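Local coordinates for protein tannase (Lactobacillus plantarum, PDB 3WA7) that hydrolyses galloyl ester bonds of tannins, probably through a serine-based mechanism on an alpha/beta-hydrolase fold, at residues 32-37 with 136-141; 142-147 with 194-199; 76-81 with 130-135; 179-184 with 391-396; 172-177 with 409-414. All blocks are in the same frame, centred on the assembly; numbering follows the deposited sequence. Where two conformers were deposited one is given.

Contact 1 of 5, residues 32-37 with 136-141; sequences IQYVQH and MKAAIR
Tyr34 and Ala139 bring the two backbones nearest each other, with their CA atoms 6.0 Å apart, where the loop following strand 22-33 runs past helix 131-145. A single water joins the main chains. It donates to Tyr34 O and to the helix carbonyl Ala138 O, 2.7 Å from each. The rest of the contact is apolar. With chi1 at 58°, Tyr34 carries CG between its own N and C and lays the ring against the helix. CE1 meets Ala138 CB at 3.7 Å, close to the ring plane. Ala139 CA sits over one face, nearer the rim. Val35 CG1 reaches the same methyl, 3.6 Å from Ala138 CB. With a leucine at Tyr34, Gly112 O would probably lose the hydroxyl that bonds it, and Ala138 and Ala139 their aromatic neighbour. Leu45 of strand 44-50 also touches the Tyr34 ring. Helix 182-188 packs on both segments: Leu185 on Ala138 and Leu188 on Val35.

Contact 2 of 5, residues 142-147 with 194-199; sequences YVKYNQ and TDDIFA
The carboxylate of Asp196 meets the ammonium of Lys144 chiefly through OD2, which makes a salt bridge to NZ at 3.0 Å. Its other oxygen, OD1, stays 3.5 Å from NZ. A second flat group lies within 142-147: Asn146 ND2 stands 3.4 Å above the centre of one face of the Tyr142 ring. Lys144 does the reaching. Its chain is bent at chi3 (76°), and this brings NZ in between Thr194 and Asp196. NZ also donates to Thr194 OG1 and to Asp196 O, each at 2.9 Å. The donor is tilted 24° from the carbonyl plane of Asp196. Three oxygens therefore grip one ammonium group. On the way there, CD passes 3.3 Å from Thr194 O, a buried oxygen with no polar partner in the model. Asp196 OD2 has a further partner in Asn177 ND2. The arrangement belongs to the alpha/beta-hydrolase fold: the last turn of helix 131-145 holds the loop that leads into strand 199-203 of the central sheet.

Contact 3 of 5, residues 76-81 with 130-135; sequences GGYLPG and PAFIVD. With SO4 (sulfate ion), chain C.
Tyr78 has chi1 at -80°, with CG anti to its carbonyl carbon, while Phe132 has chi1 at 76°, with CG between its N and C; together these torsions set the two rings edge to face. The edge of Tyr78 points at the face of Phe132. The planes meet at 80° and the ring centroids are 5.4 Å apart, a T-shaped pair. Tyr78 CE2 leads, 3.9 Å from Phe132 CZ. Ile133 CB lies over the opposite face of Phe132. Tyr78 stands in a type I' turn from Gly76 to Leu79, closed by Leu79 N bonding Gly76 O at 2.9 Å. In the same turn Gly77 N donates to O4 of a sulfate ion, probably from the crystallisation liquor, at 2.7 Å. The sulfate also bonds Ser163 OG, the probable nucleophile, a position consistent with an oxyanion hole. Tyr78 OH bonds Ile206 O, and a glycerol lies beside the side chain. The turn follows strand 69-72. Helix 164-174 borders both rings: Ala164 and Ala167 touch Tyr78, and Thr168 touches Phe132.

Contact 4 of 5, residues 179-184 with 391-396; sequences AYFEPA and IQAINP
The methyl of Ala393 makes a CH-pi contact with Tyr180. CB lies 3.6 Å from the centroid of the Tyr180 ring and 19° off its normal, so it comes down over one face. It sits somewhat toward the rim, and CE2 is the nearest ring atom, 3.5 Å from Ala393 CB. Tyr180 offers that face because its CG is anti to the backbone N (chi1 -179°), which carries the ring out toward the end of helix 388-393. The aromatic neighbours also meet each other. Tyr180 CD2 stands 3.7 Å above the centre of the Phe181 ring, and Phe181 CD2 in turn lies in the plane of the Tyr180 ring, at its edge. In alpha/beta hydrolases, cap or lid insertions commonly enter after the sixth strand of the canonical sheet. Segment 391-396 lies in such an insertion, between strands 199-203 and 410-414, and here it meets the 3-10 turn 179-181 just before helix 182-188. The polar part is slight. Ala393 O lies in the plane of the Phe181 ring, at its edge, 3.6 Å from CZ. The same oxygen accepts a hydrogen bond from Tyr399 OH. Plain apolar packing adds Phe181 CZ to Ala393 CB at 4.3 Å. Behind the contact, Phe181 also packs on Ile133, Val134 and Lys137 of helix 131-145.

Contact 5 of 5, residues 172-177 with 409-414; sequences AGASGN and KHWRIR
Trp411 sends its indole from strand 410-414 to the last turn of helix 164-174, where it meets Gly173 and Ala174. From CB the chain turns to put CG anti to the carbonyl carbon (chi1 -58°). On the five-membered ring NE1 bonds Ala408 O, which helps fix the rotation of the indole. The CZ2-CH2 edge of the six-membered ring does the touching. CZ2 comes to 3.9 Å from Gly173 C. The tip, CH2, lies 3.6 Å from Ala174 N and 3.8 Å from Ala174 CB. Ala174 CA is in the indole plane, at its edge. The glycine makes room: a CB on Gly173 would come tight against CH2, at about 3.5 Å. A leucine at Trp411 would probably open a gap beside the helix end and leave Ala408 O without its indole partner. Within the central sheet, Trp411 packs on Val200 of strand 199-203 and on Ile441 of strand 440-444, so its indole joins the sheet to the helix after the probable nucleophile.

How the contacts relate
Contacts 1, 2 and 3 share helix 131-145, which lies against the central sheet. Along it contact 3 comes first, then contact 1, then contact 2. The centres of contacts 1 and 2 are 11 Å apart, those of 2 and 3 about 19 Å. Contacts 4 and 5, about 15 Å apart, each pair a segment before strand 199-203 with one well after it. Charged side chains tie contacts 1, 2, 4 and 5 together: Arg141 bridges to Asp195 and Glu182, and Lys137 reaches Asp195 and Ser175 O. Contact 3 joins contact 4 by apolar packing, Ile133 on Phe181. Helix 131-145 thus links the fold core, the probable active site near contact 3 and, through its side chains, contacts 4 and 5.

Contact 1 of 5, residues 32-37 with 136-141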
# COMPACT_ATOMS: atom_id res chain seq x y z
N ILE A 32 12.99 -5.56 18.99
CA ILE A 32 12.85 -6.99 19.19
C ILE A 32 13.14 -7.71 17.88
O ILE A 32 12.46 -7.50 16.88
CB ILE A 32 11.41 -7.34 19.64
CG1 ILE A 32 11.11 -6.67 20.99
CG2 ILE A 32 11.24 -8.85 19.72
CD1 ILE A 32 9.66 -6.78 21.41
N GLN A 33 14.17 -8.56 17.89
CA GLN A 33 14.52 -9.33 16.71
C GLN A 33 13.37 -10.31 16.51
O GLN A 33 13.06 -11.09 17.41
CB GLN A 33 15.83 -10.08 16.98
CG GLN A 33 16.34 -10.94 15.85
CD GLN A 33 17.67 -11.59 16.19
OE1 GLN A 33 18.63 -10.90 16.53
NE2 GLN A 33 17.72 -12.91 16.12
N TYR A 34 12.72 -10.29 15.35
CA TYR A 34 11.59 -11.18 15.14
C TYR A 34 11.85 -12.46 14.35
O TYR A 34 10.93 -13.24 14.09
CB TYR A 34 10.39 -10.41 14.56
CG TYR A 34 10.64 -9.69 13.25
CD1 TYR A 34 10.68 -10.38 12.05
CD2 TYR A 34 10.82 -8.30 13.23
CE1 TYR A 34 10.88 -9.71 10.84
CE2 TYR A 34 11.03 -7.62 12.03
CZ TYR A 34 11.06 -8.33 10.84
OH TYR A 34 11.26 -7.67 9.65
N VAL A 35 13.11 -12.68 13.96
CA VAL A 35 13.51 -13.91 13.27
C VAL A 35 14.80 -14.37 13.94
O VAL A 35 15.54 -13.55 14.49
CB VAL A 35 13.76 -13.72 11.75
CG1 VAL A 35 12.46 -13.36 11.04
CG2 VAL A 35 14.82 -12.66 11.51
N GLN A 36 15.06 -15.67 13.90
CA GLN A 36 16.27 -16.22 14.52
C GLN A 36 17.55 -15.90 13.76
O GLN A 36 18.61 -15.74 14.36
CB GLN A 36 16.15 -17.74 14.66
CG GLN A 36 15.03 -18.20 15.57
CD GLN A 36 15.00 -19.71 15.72
OE1 GLN A 36 15.98 -20.31 16.17
NE2 GLN A 36 13.89 -20.32 15.35
N HIS A 37 17.45 -15.82 12.43
CA HIS A 37 18.62 -15.54 11.62
C HIS A 37 18.44 -14.32 10.71
O HIS A 37 18.33 -14.46 9.49
CB HIS A 37 18.97 -16.77 10.78
CG HIS A 37 18.96 -18.05 11.57
ND1 HIS A 37 18.03 -19.04 11.37
CD2 HIS A 37 19.75 -18.47 12.59
CE1 HIS A 37 18.24 -20.02 12.23
NE2 HIS A 37 19.28 -19.70 12.98
N MSE A 136 7.26 -8.81 6.43
CA MSE A 136 5.95 -8.50 7.00
C MSE A 136 5.34 -9.78 7.56
O MSE A 136 4.76 -9.78 8.65
CB MSE A 136 5.03 -7.91 5.92
CG MSE A 136 3.72 -7.34 6.46
SE MSE A 136 3.99 -5.79 7.60
CE MSE A 136 3.69 -6.61 9.33
N LYS A 137 5.49 -10.88 6.83
CA LYS A 137 4.95 -12.16 7.27
C LYS A 137 5.68 -12.69 8.50
O LYS A 137 5.06 -13.25 9.40
CB LYS A 137 5.03 -13.19 6.13
CG LYS A 137 3.97 -13.00 5.05
CD LYS A 137 4.27 -13.86 3.81
CE LYS A 137 3.13 -13.79 2.80
NZ LYS A 137 1.89 -14.44 3.33
N ALA A 138 7.00 -12.51 8.53
CA ALA A 138 7.78 -12.96 9.68
C ALA A 138 7.33 -12.22 10.92
O ALA A 138 7.21 -12.80 12.00
CB ALA A 138 9.27 -12.72 9.44
N ALA A 139 7.08 -10.92 10.78
CA ALA A 139 6.63 -10.11 11.90
C ALA A 139 5.25 -10.58 12.37
O ALA A 139 4.99 -10.66 13.57
CB ALA A 139 6.57 -8.64 11.50
N ILE A 140 4.37 -10.89 11.42
CA ILE A 140 3.05 -11.38 11.77
C ILE A 140 3.17 -12.72 12.49
O ILE A 140 2.49 -12.96 13.49
CB ILE A 140 2.17 -11.55 10.51
CG1 ILE A 140 1.93 -10.18 9.88
CG2 ILE A 140 0.85 -12.24 10.87
CD1 ILE A 140 1.28 -10.23 8.50
N ARG A 141 4.04 -13.60 12.00
CA ARG A 141 4.22 -14.90 12.65
C ARG A 141 4.74 -14.72 14.07
O ARG A 141 4.33 -15.45 14.98
CB ARG A 141 5.17 -15.79 11.85
CG ARG A 141 4.62 -16.15 10.49
CD ARG A 141 5.39 -17.26 9.81
NE ARG A 141 4.68 -17.66 8.60
CZ ARG A 141 4.92 -18.78 7.92
NH1 ARG A 141 5.86 -19.62 8.31
NH2 ARG A 141 4.20 -19.05 6.84
O HOH W 1 8.96 -14.68 12.93

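Contact 2 of 5, residues 142-147 with 194-199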
# COMPACT_ATOMS: atom_id res chain seq x y z
N TYR A 142 5.62 -13.75 14.27
CA TYR A 142 6.16 -13.49 15.60
C TYR A 142 5.02 -13.12 16.54
O TYR A 142 4.93 -13.63 17.66
CB TYR A 142 7.17 -12.33 15.57
CG TYR A 142 7.72 -12.00 16.94
CD1 TYR A 142 8.82 -12.69 17.46
CD2 TYR A 142 7.11 -11.04 17.75
CE1 TYR A 142 9.29 -12.43 18.75
CE2 TYR A 142 7.56 -10.78 19.04
CZ TYR A 142 8.65 -11.48 19.53
OH TYR A 142 9.08 -11.24 20.81
N VAL A 143 4.15 -12.23 16.08
CA VAL A 143 3.01 -11.79 16.88
C VAL A 143 2.07 -12.94 17.23
O VAL A 143 1.74 -13.14 18.39
CB VAL A 143 2.22 -10.69 16.15
CG1 VAL A 143 0.90 -10.41 16.88
CG2 VAL A 143 3.05 -9.42 16.07
N LYS A 144 1.66 -13.69 16.21
CA LYS A 144 0.73 -14.80 16.41
C LYS A 144 1.33 -15.92 17.25
O LYS A 144 0.62 -16.56 18.03
CB LYS A 144 0.23 -15.32 15.06
CG LYS A 144 -0.47 -14.22 14.25
CD LYS A 144 -1.15 -14.75 12.99
CE LYS A 144 -2.45 -15.49 13.29
NZ LYS A 144 -3.10 -15.98 12.03
N TYR A 145 2.63 -16.15 17.10
CA TYR A 145 3.32 -17.19 17.87
C TYR A 145 3.28 -16.82 19.34
O TYR A 145 3.28 -17.69 20.22
CB TYR A 145 4.78 -17.29 17.41
CG TYR A 145 5.62 -18.30 18.17
CD1 TYR A 145 5.27 -19.65 18.20
CD2 TYR A 145 6.79 -17.91 18.83
CE1 TYR A 145 6.07 -20.59 18.86
CE2 TYR A 145 7.59 -18.84 19.50
CZ TYR A 145 7.22 -20.18 19.51
OH TYR A 145 8.01 -21.10 20.15
N ASN A 146 3.23 -15.52 19.60
CA ASN A 146 3.22 -15.02 20.97
C ASN A 146 1.85 -14.63 21.52
O ASN A 146 1.75 -13.78 22.40
CB ASN A 146 4.20 -13.86 21.09
CG ASN A 146 5.64 -14.34 21.18
OD1 ASN A 146 6.03 -14.95 22.18
ND2 ASN A 146 6.43 -14.07 20.15
N GLN A 147 0.81 -15.26 21.00
CA GLN A 147 -0.54 -15.00 21.49
C GLN A 147 -0.51 -15.24 23.00
O GLN A 147 0.10 -16.20 23.46
CB GLN A 147 -1.53 -15.96 20.83
CG GLN A 147 -2.95 -15.85 21.36
CD GLN A 147 -3.88 -16.87 20.73
OE1 GLN A 147 -3.62 -18.07 20.77
NE2 GLN A 147 -4.97 -16.39 20.13
N THR A 194 1.24 -19.06 11.93
CA THR A 194 0.62 -18.65 10.67
C THR A 194 0.81 -17.15 10.44
O THR A 194 1.22 -16.42 11.35
CB THR A 194 -0.89 -18.95 10.68
OG1 THR A 194 -1.49 -18.33 11.83
CG2 THR A 194 -1.14 -20.45 10.72
N ASP A 195 0.53 -16.68 9.23
CA ASP A 195 0.67 -15.26 8.93
C ASP A 195 -0.57 -14.65 8.26
O ASP A 195 -0.50 -13.55 7.71
CB ASP A 195 1.92 -15.00 8.07
CG ASP A 195 1.96 -15.84 6.81
OD1 ASP A 195 0.98 -15.80 6.03
OD2 ASP A 195 2.98 -16.52 6.59
N ASP A 196 -1.69 -15.36 8.31
CA ASP A 196 -2.93 -14.83 7.75
C ASP A 196 -3.40 -13.78 8.77
O ASP A 196 -3.16 -13.93 9.97
CB ASP A 196 -3.98 -15.94 7.59
CG ASP A 196 -4.33 -16.61 8.90
OD1 ASP A 196 -5.45 -16.37 9.41
OD2 ASP A 196 -3.50 -17.37 9.43
N ILE A 197 -4.05 -12.73 8.29
CA ILE A 197 -4.51 -11.68 9.18
C ILE A 197 -6.01 -11.45 9.12
O ILE A 197 -6.71 -12.03 8.29
CB ILE A 197 -3.77 -10.35 8.89
CG1 ILE A 197 -4.04 -9.91 7.45
CG2 ILE A 197 -2.27 -10.53 9.15
CD1 ILE A 197 -3.37 -8.59 7.08
N PHE A 198 -6.50 -10.59 10.01
CA PHE A 198 -7.92 -10.28 10.13
C PHE A 198 -8.45 -9.25 9.13
O PHE A 198 -9.50 -9.44 8.52
CB PHE A 198 -8.21 -9.81 11.55
CG PHE A 198 -9.65 -9.43 11.79
CD1 PHE A 198 -10.64 -10.41 11.80
CD2 PHE A 198 -10.00 -8.11 12.04
CE1 PHE A 198 -11.97 -10.07 12.06
CE2 PHE A 198 -11.33 -7.76 12.30
CZ PHE A 198 -12.31 -8.74 12.31
N ALA A 199 -7.73 -8.14 8.97
CA ALA A 199 -8.19 -7.10 8.07
C ALA A 199 -7.05 -6.32 7.45
O ALA A 199 -5.93 -6.29 7.97
CB ALA A 199 -9.12 -6.14 8.81

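Contact 3 of 5, residues 76-81 with 130-135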
# COMPACT_ATOMS: atom_id res chain seq x y z
N GLY A 76 7.93 2.95 1.76
CA GLY A 76 7.58 3.87 0.70
C GLY A 76 8.59 3.64 -0.41
O GLY A 76 9.75 3.35 -0.13
N GLY A 77 8.16 3.75 -1.67
CA GLY A 77 9.06 3.55 -2.79
C GLY A 77 9.74 2.20 -2.83
O GLY A 77 10.76 2.03 -3.51
N TYR A 78 9.17 1.23 -2.11
CA TYR A 78 9.72 -0.12 -1.99
C TYR A 78 11.11 -0.09 -1.36
O TYR A 78 11.94 -0.98 -1.56
CB TYR A 78 9.74 -0.83 -3.35
CG TYR A 78 8.38 -1.40 -3.70
CD1 TYR A 78 7.56 -0.78 -4.64
CD2 TYR A 78 7.90 -2.54 -3.05
CE1 TYR A 78 6.28 -1.27 -4.91
CE2 TYR A 78 6.63 -3.04 -3.32
CZ TYR A 78 5.82 -2.40 -4.25
OH TYR A 78 4.56 -2.90 -4.51
N LEU A 79 11.34 0.96 -0.58
CA LEU A 79 12.59 1.15 0.13
C LEU A 79 12.42 0.58 1.53
O LEU A 79 11.31 0.21 1.92
CB LEU A 79 12.90 2.65 0.24
CG LEU A 79 13.26 3.37 -1.06
CD1 LEU A 79 13.18 4.87 -0.84
CD2 LEU A 79 14.66 2.95 -1.50
N PRO A 80 13.50 0.49 2.31
CA PRO A 80 13.38 -0.05 3.67
C PRO A 80 12.44 0.82 4.51
O PRO A 80 12.41 2.04 4.35
CB PRO A 80 14.82 0.00 4.19
CG PRO A 80 15.65 -0.10 2.95
CD PRO A 80 14.91 0.78 1.98
N GLY A 81 11.68 0.17 5.39
CA GLY A 81 10.76 0.88 6.26
C GLY A 81 11.12 0.57 7.70
O GLY A 81 10.80 -0.50 8.21
N PRO A 130 11.27 -11.00 -2.89
CA PRO A 130 10.10 -10.62 -2.08
C PRO A 130 10.42 -10.29 -0.61
O PRO A 130 9.58 -10.49 0.27
CB PRO A 130 9.23 -11.86 -2.17
CG PRO A 130 10.27 -12.96 -2.03
CD PRO A 130 11.44 -12.47 -2.88
N ALA A 131 11.62 -9.77 -0.36
CA ALA A 131 12.04 -9.45 1.00
C ALA A 131 11.02 -8.67 1.83
O ALA A 131 10.77 -9.00 2.98
CB ALA A 131 13.36 -8.69 0.98
N PHE A 132 10.42 -7.64 1.23
CA PHE A 132 9.46 -6.82 1.96
C PHE A 132 8.28 -7.60 2.54
O PHE A 132 7.91 -7.40 3.70
CB PHE A 132 8.97 -5.65 1.08
CG PHE A 132 7.98 -6.05 0.02
CD1 PHE A 132 6.62 -5.79 0.19
CD2 PHE A 132 8.40 -6.65 -1.16
CE1 PHE A 132 5.69 -6.12 -0.80
CE2 PHE A 132 7.48 -6.98 -2.16
CZ PHE A 132 6.13 -6.72 -1.98
N ILE A 133 7.70 -8.49 1.74
CA ILE A 133 6.56 -9.27 2.21
C ILE A 133 6.99 -10.44 3.10
O ILE A 133 6.25 -10.86 3.97
CB ILE A 133 5.71 -9.77 1.01
CG1 ILE A 133 4.46 -10.50 1.52
CG2 ILE A 133 6.53 -10.66 0.10
CD1 ILE A 133 3.51 -9.63 2.32
N VAL A 134 8.21 -10.95 2.88
CA VAL A 134 8.71 -12.02 3.73
C VAL A 134 8.86 -11.45 5.14
O VAL A 134 8.49 -12.10 6.13
CB VAL A 134 10.07 -12.56 3.23
CG1 VAL A 134 10.72 -13.44 4.29
CG2 VAL A 134 9.86 -13.37 1.96
N ASP A 135 9.39 -10.23 5.24
CA ASP A 135 9.56 -9.60 6.55
C ASP A 135 8.23 -9.28 7.21
O ASP A 135 8.07 -9.47 8.42
CB ASP A 135 10.38 -8.31 6.43
CG ASP A 135 11.87 -8.57 6.32
OD1 ASP A 135 12.31 -9.71 6.55
OD2 ASP A 135 12.61 -7.61 6.00
S SO4 C . 6.47 6.72 -2.17
O1 SO4 C . 6.87 7.13 -0.81
O2 SO4 C . 5.38 7.57 -2.65
O3 SO4 C . 7.63 6.87 -3.07
O4 SO4 C . 6.03 5.31 -2.15

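Contact 4 of 5, residues 179-184 with 391-396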
# COMPACT_ATOMS: atom_id res chain seq x y z
N ALA A 179 2.41 -21.09 0.55
CA ALA A 179 3.62 -21.91 0.61
C ALA A 179 4.80 -21.30 -0.15
O ALA A 179 5.95 -21.65 0.09
CB ALA A 179 3.33 -23.31 0.07
N TYR A 180 4.51 -20.38 -1.07
CA TYR A 180 5.57 -19.75 -1.86
C TYR A 180 6.65 -19.10 -0.99
O TYR A 180 7.83 -19.12 -1.35
CB TYR A 180 4.99 -18.69 -2.79
CG TYR A 180 6.03 -18.02 -3.66
CD1 TYR A 180 6.45 -18.61 -4.85
CD2 TYR A 180 6.63 -16.83 -3.26
CE1 TYR A 180 7.45 -18.02 -5.63
CE2 TYR A 180 7.63 -16.23 -4.03
CZ TYR A 180 8.03 -16.84 -5.21
OH TYR A 180 9.03 -16.26 -5.97
N PHE A 181 6.24 -18.54 0.14
CA PHE A 181 7.17 -17.85 1.02
C PHE A 181 7.78 -18.69 2.13
O PHE A 181 8.61 -18.20 2.89
CB PHE A 181 6.46 -16.64 1.65
CG PHE A 181 5.76 -15.77 0.64
CD1 PHE A 181 4.45 -16.06 0.24
CD2 PHE A 181 6.41 -14.69 0.06
CE1 PHE A 181 3.81 -15.29 -0.73
CE2 PHE A 181 5.78 -13.91 -0.91
CZ PHE A 181 4.48 -14.21 -1.30
N GLU A 182 7.39 -19.96 2.21
CA GLU A 182 7.90 -20.82 3.26
C GLU A 182 9.42 -20.99 3.23
O GLU A 182 10.07 -20.92 4.27
CB GLU A 182 7.20 -22.18 3.21
CG GLU A 182 7.15 -22.90 4.56
CD GLU A 182 6.49 -22.05 5.64
OE1 GLU A 182 5.36 -21.55 5.41
OE2 GLU A 182 7.08 -21.90 6.73
N PRO A 183 10.01 -21.24 2.05
CA PRO A 183 11.46 -21.40 2.01
C PRO A 183 12.22 -20.20 2.61
O PRO A 183 13.16 -20.38 3.38
CB PRO A 183 11.75 -21.59 0.52
CG PRO A 183 10.54 -22.34 0.07
CD PRO A 183 9.41 -21.58 0.75
N ALA A 184 11.79 -19.00 2.24
CA ALA A 184 12.43 -17.78 2.74
C ALA A 184 12.26 -17.64 4.26
O ALA A 184 13.20 -17.28 4.97
CB ALA A 184 11.86 -16.56 2.03
N ILE A 391 6.83 -12.36 -9.80
CA ILE A 391 5.99 -11.21 -10.12
C ILE A 391 4.57 -11.51 -9.65
O ILE A 391 3.92 -10.69 -9.01
CB ILE A 391 6.00 -10.94 -11.64
CG1 ILE A 391 7.41 -10.53 -12.08
CG2 ILE A 391 4.97 -9.87 -11.98
CD1 ILE A 391 7.57 -10.41 -13.59
N GLN A 392 4.09 -12.71 -9.96
CA GLN A 392 2.75 -13.14 -9.58
C GLN A 392 2.59 -13.24 -8.06
O GLN A 392 1.57 -12.84 -7.50
CB GLN A 392 2.44 -14.50 -10.22
CG GLN A 392 1.09 -15.07 -9.87
CD GLN A 392 0.87 -16.44 -10.48
OE1 GLN A 392 0.85 -16.59 -11.70
NE2 GLN A 392 0.72 -17.45 -9.63
N ALA A 393 3.62 -13.78 -7.40
CA ALA A 393 3.61 -13.96 -5.96
C ALA A 393 3.46 -12.67 -5.16
O ALA A 393 2.87 -12.68 -4.07
CB ALA A 393 4.88 -14.69 -5.52
N ILE A 394 3.97 -11.55 -5.68
CA ILE A 394 3.85 -10.30 -4.93
C ILE A 394 2.71 -9.40 -5.40
O ILE A 394 2.63 -8.24 -5.00
CB ILE A 394 5.17 -9.49 -4.94
CG1 ILE A 394 5.50 -8.99 -6.34
CG2 ILE A 394 6.30 -10.34 -4.37
CD1 ILE A 394 6.62 -7.96 -6.36
N ASN A 395 1.84 -9.94 -6.24
CA ASN A 395 0.68 -9.20 -6.74
C ASN A 395 -0.52 -9.68 -5.92
O ASN A 395 -0.90 -10.84 -6.00
CB ASN A 395 0.45 -9.49 -8.22
CG ASN A 395 -0.64 -8.62 -8.83
OD1 ASN A 395 -1.48 -8.06 -8.11
ND2 ASN A 395 -0.65 -8.51 -10.16
N PRO A 396 -1.11 -8.79 -5.10
CA PRO A 396 -2.27 -9.19 -4.29
C PRO A 396 -3.38 -9.86 -5.10
O PRO A 396 -4.03 -10.79 -4.62
CB PRO A 396 -2.72 -7.86 -3.67
CG PRO A 396 -1.44 -7.10 -3.54
CD PRO A 396 -0.76 -7.38 -4.86

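Contact 5 of 5, residues 172-177 with 409-414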
# COMPACT_ATOMS: atom_id res chain seq x y z
N ALA A 172 -0.13 -8.81 2.37
CA ALA A 172 -0.16 -9.60 3.60
C ALA A 172 -1.56 -10.18 3.79
O ALA A 172 -1.72 -11.35 4.16
CB ALA A 172 0.22 -8.74 4.80
N GLY A 173 -2.58 -9.37 3.53
CA GLY A 173 -3.94 -9.84 3.68
C GLY A 173 -4.35 -10.85 2.62
O GLY A 173 -5.10 -11.78 2.89
N ALA A 174 -3.83 -10.68 1.41
CA ALA A 174 -4.18 -11.56 0.31
C ALA A 174 -3.47 -12.91 0.29
O ALA A 174 -4.04 -13.90 -0.17
CB ALA A 174 -3.93 -10.84 -1.02
N SER A 175 -2.24 -12.97 0.81
CA SER A 175 -1.45 -14.20 0.74
C SER A 175 -1.23 -15.02 2.00
O SER A 175 -0.24 -15.73 2.10
CB SER A 175 -0.07 -13.86 0.17
OG SER A 175 0.65 -13.02 1.06
N GLY A 176 -2.16 -14.94 2.95
CA GLY A 176 -2.01 -15.69 4.19
C GLY A 176 -1.63 -17.15 4.04
O GLY A 176 -2.33 -17.93 3.39
N ASN A 177 -0.51 -17.52 4.65
CA ASN A 177 -0.03 -18.89 4.64
C ASN A 177 0.23 -19.50 3.27
O ASN A 177 -0.01 -20.70 3.06
CB ASN A 177 -0.99 -19.75 5.45
CG ASN A 177 -1.18 -19.22 6.85
OD1 ASN A 177 -0.20 -18.96 7.55
ND2 ASN A 177 -2.42 -19.06 7.28
N LYS A 409 -10.76 -11.33 5.41
CA LYS A 409 -12.14 -11.11 4.98
C LYS A 409 -12.59 -9.65 4.94
O LYS A 409 -13.63 -9.34 4.36
CB LYS A 409 -13.09 -11.92 5.87
CG LYS A 409 -12.79 -13.42 5.89
CD LYS A 409 -12.77 -14.01 4.48
CE LYS A 409 -12.37 -15.48 4.49
NZ LYS A 409 -12.35 -16.07 3.12
N HIS A 410 -11.80 -8.76 5.53
CA HIS A 410 -12.18 -7.35 5.60
C HIS A 410 -11.11 -6.42 5.03
O HIS A 410 -9.95 -6.46 5.46
CB HIS A 410 -12.45 -6.97 7.06
CG HIS A 410 -13.31 -7.97 7.77
ND1 HIS A 410 -14.64 -8.15 7.49
CD2 HIS A 410 -13.00 -8.88 8.73
CE1 HIS A 410 -15.13 -9.13 8.24
NE2 HIS A 410 -14.15 -9.59 9.00
N TRP A 411 -11.52 -5.56 4.09
CA TRP A 411 -10.60 -4.64 3.43
C TRP A 411 -11.08 -3.18 3.39
O TRP A 411 -12.26 -2.91 3.17
CB TRP A 411 -10.37 -5.07 1.98
CG TRP A 411 -9.81 -6.45 1.82
CD1 TRP A 411 -10.42 -7.62 2.16
CD2 TRP A 411 -8.52 -6.80 1.31
NE1 TRP A 411 -9.58 -8.68 1.90
CE2 TRP A 411 -8.41 -8.20 1.38
CE3 TRP A 411 -7.44 -6.06 0.81
CZ2 TRP A 411 -7.26 -8.89 0.96
CZ3 TRP A 411 -6.30 -6.74 0.39
CH2 TRP A 411 -6.22 -8.15 0.47
N ARG A 412 -10.14 -2.26 3.58
CA ARG A 412 -10.43 -0.83 3.50
C ARG A 412 -9.35 -0.23 2.61
O ARG A 412 -8.16 -0.24 2.96
CB ARG A 412 -10.41 -0.15 4.87
CG ARG A 412 -10.80 1.32 4.80
CD ARG A 412 -10.96 1.94 6.18
NE ARG A 412 -11.54 3.28 6.14
CZ ARG A 412 -10.86 4.39 5.88
NH1 ARG A 412 -9.56 4.34 5.63
NH2 ARG A 412 -11.48 5.57 5.88
N ILE A 413 -9.76 0.28 1.46
CA ILE A 413 -8.83 0.85 0.50
C ILE A 413 -9.16 2.30 0.18
O ILE A 413 -10.32 2.65 -0.01
CB ILE A 413 -8.86 0.05 -0.82
CG1 ILE A 413 -8.58 -1.43 -0.53
CG2 ILE A 413 -7.86 0.63 -1.81
CD1 ILE A 413 -8.73 -2.32 -1.74
N ARG A 414 -8.12 3.12 0.11
CA ARG A 414 -8.27 4.54 -0.22
C ARG A 414 -7.18 4.96 -1.20
O ARG A 414 -6.04 4.49 -1.13
CB ARG A 414 -8.16 5.40 1.05
CG ARG A 414 -9.33 5.29 2.02
CD ARG A 414 -10.59 5.92 1.43
NE ARG A 414 -11.72 5.88 2.35
CZ ARG A 414 -12.46 4.80 2.62
NH1 ARG A 414 -12.19 3.64 2.04
NH2 ARG A 414 -13.48 4.89 3.46